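Chorismate mutase (Clostridium thermocellum, PDB 1XHO) probably catalyses the rearrangement of chorismate to prephenate, as a trimeric chorismate mutase of the AroH type. Local coordinates at residues C[58-63]-C[117-122]. Sequence-based numbering, arbitrary orientation.
Sequences KEMAEK and IRVMMH
Met60, a selenomethionine on helix 46-63, reaches across to Val119 and Met121 on strand 116-124. Met60 SE lies 3.6 Å from Val119 CG1 and 3.8 Å from Val119 CB. The Met60 chain leaves the helix extended, with chi2 at 174°. It then bends at chi3 (78°), which turns its methyl toward Met121. Met60 CE therefore sits near both strand residues, 3.8 Å from Val119 CG1 and 3.9 Å from Met121 CB.

Met121, also a selenomethionine, approaches from the strand side. Its CG stands anti to the backbone N (chi1 -168°), and the chain runs out toward the helix before it too bends at its end. The two chains come from opposite sides and their ends overlap, with Met121 CE 3.9 Å from Met60 CE. The same Met121 methyl comes within 4.2 Å of Met60 CB.

Between these, Met120 points to the other face of the sheet, where it packs on Leu101 of the second subunit. Leu57 of the helix also touches Val119 and Met121, and Ile35 of strand 32-40 touches Met60. The helix thus packs on the sheet face turned away from that interface, consistent with the AroH-type trimer, whose helices lie outside a core of sheets.

No hydrogen bond or charge pair crosses between the two segments. All three touching residues are buried and apolar, so helix and strand are held here by dispersion and by exclusion of water.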
loop_
_atom_site.group_PDB
_atom_site.type_symbol
_atom_site.label_atom_id
_atom_site.label_comp_id
_atom_site.label_asym_id
_atom_site.label_seq_id
_atom_site.Cartn_x
_atom_site.Cartn_y
_atom_site.Cartn_z
ATOM N N LYS C 58 -17.674 -7.963 -2.787
ATOM C CA LYS C 58 -18.999 -8.318 -2.244
ATOM C C LYS C 58 -18.863 -9.464 -1.237
ATOM O O LYS C 58 -19.293 -9.352 -0.096
ATOM C CB LYS C 58 -19.956 -8.682 -3.399
ATOM C CG LYS C 58 -21.372 -9.154 -3.006
ATOM C CD LYS C 58 -22.041 -8.287 -1.931
ATOM C CE LYS C 58 -23.499 -8.701 -1.712
ATOM N NZ LYS C 58 -24.405 -8.249 -2.815
ATOM N N GLU C 59 -18.206 -10.535 -1.669
ATOM C CA GLU C 59 -17.797 -11.636 -0.806
ATOM C C GLU C 59 -17.036 -11.172 0.460
ATOM O O GLU C 59 -17.333 -11.624 1.570
ATOM C CB GLU C 59 -16.932 -12.590 -1.623
ATOM C CG GLU C 59 -16.476 -13.842 -0.915
ATOM C CD GLU C 59 -17.562 -14.872 -0.775
ATOM O OE1 GLU C 59 -18.528 -14.629 -0.014
ATOM O OE2 GLU C 59 -17.431 -15.934 -1.420
HETATM N N MSE C 60 -16.064 -10.273 0.296
HETATM C CA MSE C 60 -15.304 -9.755 1.450
HETATM C C MSE C 60 -16.191 -8.996 2.440
HETATM O O MSE C 60 -16.041 -9.144 3.655
HETATM C CB MSE C 60 -14.163 -8.849 0.995
HETATM C CG MSE C 60 -13.034 -9.595 0.329
HETATM SE SE MSE C 60 -11.700 -8.372 -0.393
HETATM C CE MSE C 60 -10.829 -7.953 1.240
ATOM N N ALA C 61 -17.102 -8.185 1.906
ATOM C CA ALA C 61 -18.061 -7.426 2.718
ATOM C C ALA C 61 -19.103 -8.337 3.398
ATOM O O ALA C 61 -19.429 -8.136 4.569
ATOM C CB ALA C 61 -18.753 -6.369 1.865
ATOM N N GLU C 62 -19.606 -9.337 2.669
ATOM C CA GLU C 62 -20.618 -10.264 3.216
ATOM C C GLU C 62 -20.084 -11.072 4.392
ATOM O O GLU C 62 -20.617 -10.982 5.508
ATOM C CB GLU C 62 -21.119 -11.228 2.142
ATOM C CG GLU C 62 -21.995 -10.593 1.104
ATOM C CD GLU C 62 -22.223 -11.501 -0.085
ATOM O OE1 GLU C 62 -21.236 -11.846 -0.778
ATOM O OE2 GLU C 62 -23.392 -11.870 -0.328
ATOM N N LYS C 63 -19.019 -11.841 4.138
ATOM C CA LYS C 63 -18.402 -12.702 5.163
ATOM C C LYS C 63 -17.905 -11.937 6.401
ATOM O O LYS C 63 -17.765 -12.525 7.481
ATOM C CB LYS C 63 -17.258 -13.530 4.559
ATOM C CG LYS C 63 -17.713 -14.477 3.426
ATOM C CD LYS C 63 -16.903 -15.773 3.380
ATOM N N ILE C 117 -5.945 -10.753 -9.209
ATOM C CA ILE C 117 -6.285 -9.508 -8.531
ATOM C C ILE C 117 -6.271 -9.726 -7.012
ATOM O O ILE C 117 -6.970 -10.610 -6.497
ATOM C CB ILE C 117 -7.680 -9.010 -8.967
ATOM C CG1 ILE C 117 -7.717 -8.846 -10.494
ATOM C CG2 ILE C 117 -8.038 -7.705 -8.259
ATOM C CD1 ILE C 117 -9.084 -8.859 -11.081
ATOM N N ARG C 118 -5.467 -8.926 -6.307
ATOM C CA ARG C 118 -5.446 -8.929 -4.837
ATOM C C ARG C 118 -6.016 -7.637 -4.256
ATOM O O ARG C 118 -5.941 -6.574 -4.871
ATOM C CB ARG C 118 -4.038 -9.187 -4.291
ATOM C CG ARG C 118 -3.467 -10.550 -4.714
ATOM C CD ARG C 118 -2.079 -10.733 -4.124
ATOM N NE ARG C 118 -1.492 -12.062 -4.296
ATOM C CZ ARG C 118 -0.874 -12.515 -5.391
ATOM N NH1 ARG C 118 -0.794 -11.802 -6.489
ATOM N NH2 ARG C 118 -0.357 -13.722 -5.390
ATOM N N VAL C 119 -6.606 -7.761 -3.069
ATOM C CA VAL C 119 -7.261 -6.659 -2.373
ATOM C C VAL C 119 -6.812 -6.675 -0.927
ATOM O O VAL C 119 -6.835 -7.725 -0.293
ATOM C CB VAL C 119 -8.815 -6.804 -2.384
ATOM C CG1 VAL C 119 -9.480 -5.709 -1.534
ATOM C CG2 VAL C 119 -9.326 -6.778 -3.780
HETATM N N MSE C 120 -6.393 -5.515 -0.421
HETATM C CA MSE C 120 -6.139 -5.326 0.997
HETATM C C MSE C 120 -7.096 -4.245 1.526
HETATM O O MSE C 120 -7.067 -3.085 1.090
HETATM C CB MSE C 120 -4.693 -4.920 1.242
HETATM C CG MSE C 120 -4.396 -4.557 2.710
HETATM SE SE MSE C 120 -2.508 -4.169 3.033
HETATM C CE MSE C 120 -1.869 -6.043 3.352
HETATM N N MSE C 121 -7.937 -4.632 2.471
HETATM C CA MSE C 121 -8.974 -3.756 2.969
HETATM C C MSE C 121 -8.799 -3.466 4.457
HETATM O O MSE C 121 -8.929 -4.369 5.276
HETATM C CB MSE C 121 -10.315 -4.430 2.721
HETATM C CG MSE C 121 -11.517 -3.553 2.913
HETATM SE SE MSE C 121 -13.097 -4.615 2.621
HETATM C CE MSE C 121 -13.116 -4.827 0.732
ATOM N N HIS C 122 -8.511 -2.207 4.799
ATOM C CA HIS C 122 -8.491 -1.776 6.200
ATOM C C HIS C 122 -9.913 -1.391 6.649
ATOM O O HIS C 122 -10.610 -0.672 5.952
ATOM C CB HIS C 122 -7.493 -0.627 6.405
ATOM C CG HIS C 122 -6.066 -1.075 6.366
ATOM N ND1 HIS C 122 -5.396 -1.327 5.183
ATOM C CD2 HIS C 122 -5.199 -1.371 7.363
ATOM C CE1 HIS C 122 -4.167 -1.726 5.459
ATOM N NE2 HIS C 122 -4.022 -1.766 6.773
#